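Local coordinates for protein glycosyl hydrolase BlGH5_18 (Bifidobacterium longum subsp. infantis, PDB 7LQX) that probably hydrolyses glycosidic bonds in the breakdown of N-glycans, as a family 5 glycoside hydrolase of subfamily 18, at residues 46-51 and 88-93. Residues are numbered along the deposited sequence; the frame is centred on the assembly and turned at random. Where two conformers were deposited one is given.
Sequences PSVKED and RRMVHI
Val48 and Lys49 on 46-51 face Met90 and Ile93 on 88-93, and the axes of the two segments run in the same general direction, crossing at -37° and coming within 10.1 Å. The backbones draw nearest at Lys49 and Ile93, whose CA atoms are 6.3 Å apart. No hydrogen bond joins the two segments; the contact is made by apolar carbon.

Ile93 does most of the work from its side. With chi1 at -67°, CG1 stands beside the backbone N and CG2 takes the place anti to it, which sends this methyl across to the backbone of the other helix, where it rests 3.8 Å from Lys49 CA. The same methyl sits 4.0 Å from Val48 CG1. The other branch of Ile93 ends in CD1, 4.1 Å from that same Val48 CG1, so one valine methyl meets both arms of the isoleucine, and the two side chains cross at about a right angle. Val48 CG1 also touches Met90, a selenomethionine, at CG, 4.3 Å away, and beyond the selenium the chain's end methyl CE comes to 4.4 Å from Val48 CG2. Lys49 contributes its CA and the base of its side chain at the edge of the contact, while the extended remainder leads its ammonium group away from the other helix.

Trp45 and Met52, from the same helix as Val48, also touch both Met90 and Ile93, widening the apolar seam. These are neighbouring outer helices of the (beta/alpha)8 barrel expected of family 5: helix 45-57 follows strand 25-29 and helix 81-96 follows strand 62-65 after the short helix 69-72. Behind the seam, Val91 packs on Ala101 and Val103 of strand 100-104 and on Leu149 of helix 132-149, tying helix 81-96 to the barrel wall and the next helix round.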
# COMPACT_ATOMS: atom_id res chain seq x y z
N PRO A 46 -21.74 7.17 -13.67
CA PRO A 46 -22.04 7.93 -14.89
C PRO A 46 -20.80 8.25 -15.71
O PRO A 46 -20.85 8.22 -16.95
CB PRO A 46 -22.75 9.18 -14.37
CG PRO A 46 -23.40 8.72 -13.11
CD PRO A 46 -22.40 7.76 -12.49
N SER A 47 -19.66 8.52 -15.06
CA SER A 47 -18.45 8.82 -15.82
C SER A 47 -17.94 7.59 -16.56
O SER A 47 -17.35 7.74 -17.63
CB SER A 47 -17.37 9.42 -14.91
OG SER A 47 -16.71 8.44 -14.12
N VAL A 48 -18.14 6.39 -16.01
CA VAL A 48 -17.73 5.17 -16.71
C VAL A 48 -18.62 4.94 -17.92
O VAL A 48 -18.13 4.56 -19.00
CB VAL A 48 -17.75 3.97 -15.76
CG1 VAL A 48 -17.38 2.70 -16.52
CG2 VAL A 48 -16.80 4.19 -14.61
N LYS A 49 -19.93 5.13 -17.77
CA LYS A 49 -20.83 5.01 -18.91
C LYS A 49 -20.39 5.94 -20.03
O LYS A 49 -20.35 5.55 -21.20
CB LYS A 49 -22.26 5.31 -18.48
CG LYS A 49 -23.28 5.10 -19.60
CD LYS A 49 -24.70 5.32 -19.11
CE LYS A 49 -25.70 5.17 -20.25
NZ LYS A 49 -27.09 5.46 -19.80
N GLU A 50 -20.06 7.19 -19.69
CA GLU A 50 -19.65 8.15 -20.71
C GLU A 50 -18.30 7.75 -21.32
O GLU A 50 -18.13 7.82 -22.54
CB GLU A 50 -19.59 9.55 -20.13
CG GLU A 50 -19.24 10.61 -21.16
CD GLU A 50 -20.26 10.73 -22.27
OE1 GLU A 50 -21.37 10.14 -22.17
OE2 GLU A 50 -19.97 11.43 -23.26
N ASP A 51 -17.34 7.37 -20.48
CA ASP A 51 -16.05 6.90 -20.98
C ASP A 51 -16.25 5.76 -21.97
O ASP A 51 -15.65 5.73 -23.05
CB ASP A 51 -15.17 6.39 -19.84
CG ASP A 51 -14.56 7.48 -18.98
OD1 ASP A 51 -14.70 8.68 -19.29
OD2 ASP A 51 -13.93 7.09 -17.97
N ARG A 88 -17.30 -6.00 -11.36
CA ARG A 88 -18.39 -6.57 -12.15
C ARG A 88 -19.23 -5.47 -12.79
O ARG A 88 -19.64 -5.59 -13.95
CB ARG A 88 -19.25 -7.49 -11.28
CG ARG A 88 -20.39 -8.15 -12.03
CD ARG A 88 -21.12 -9.19 -11.20
NE ARG A 88 -22.29 -9.68 -11.94
CZ ARG A 88 -23.13 -10.60 -11.50
NH1 ARG A 88 -22.95 -11.16 -10.31
NH2 ARG A 88 -24.16 -10.96 -12.25
N ARG A 89 -19.47 -4.38 -12.06
CA ARG A 89 -20.25 -3.28 -12.61
C ARG A 89 -19.54 -2.65 -13.79
O ARG A 89 -20.18 -2.31 -14.80
CB ARG A 89 -20.54 -2.24 -11.52
CG ARG A 89 -21.28 -1.01 -12.03
CD ARG A 89 -22.75 -1.26 -12.25
NE ARG A 89 -23.46 0.00 -12.48
CZ ARG A 89 -23.73 0.89 -11.52
NH1 ARG A 89 -23.34 0.67 -10.28
NH2 ARG A 89 -24.38 2.01 -11.82
N MSE A 90 -18.23 -2.47 -13.70
CA MSE A 90 -17.49 -1.87 -14.80
C MSE A 90 -17.56 -2.75 -16.04
O MSE A 90 -17.73 -2.25 -17.16
CB MSE A 90 -16.05 -1.61 -14.39
CG MSE A 90 -15.25 -0.91 -15.46
SE MSE A 90 -13.48 -0.44 -14.88
CE MSE A 90 -13.93 0.97 -13.71
N VAL A 91 -17.42 -4.06 -15.84
CA VAL A 91 -17.60 -5.02 -16.92
C VAL A 91 -19.01 -4.92 -17.49
O VAL A 91 -19.21 -4.90 -18.71
CB VAL A 91 -17.29 -6.45 -16.42
CG1 VAL A 91 -17.74 -7.47 -17.44
CG2 VAL A 91 -15.82 -6.57 -16.09
N HIS A 92 -20.01 -4.88 -16.60
CA HIS A 92 -21.40 -4.78 -17.03
C HIS A 92 -21.62 -3.56 -17.90
O HIS A 92 -22.31 -3.64 -18.92
CB HIS A 92 -22.29 -4.73 -15.79
CG HIS A 92 -23.75 -4.87 -16.09
ND1 HIS A 92 -24.31 -6.06 -16.51
CD2 HIS A 92 -24.76 -3.97 -16.05
CE1 HIS A 92 -25.60 -5.89 -16.70
NE2 HIS A 92 -25.90 -4.63 -16.43
N ILE A 93 -21.02 -2.43 -17.53
CA ILE A 93 -21.21 -1.20 -18.30
C ILE A 93 -20.53 -1.30 -19.66
O ILE A 93 -21.08 -0.87 -20.67
CB ILE A 93 -20.70 0.01 -17.48
CG1 ILE A 93 -21.60 0.23 -16.26
CG2 ILE A 93 -20.65 1.25 -18.35
CD1 ILE A 93 -21.03 1.23 -15.25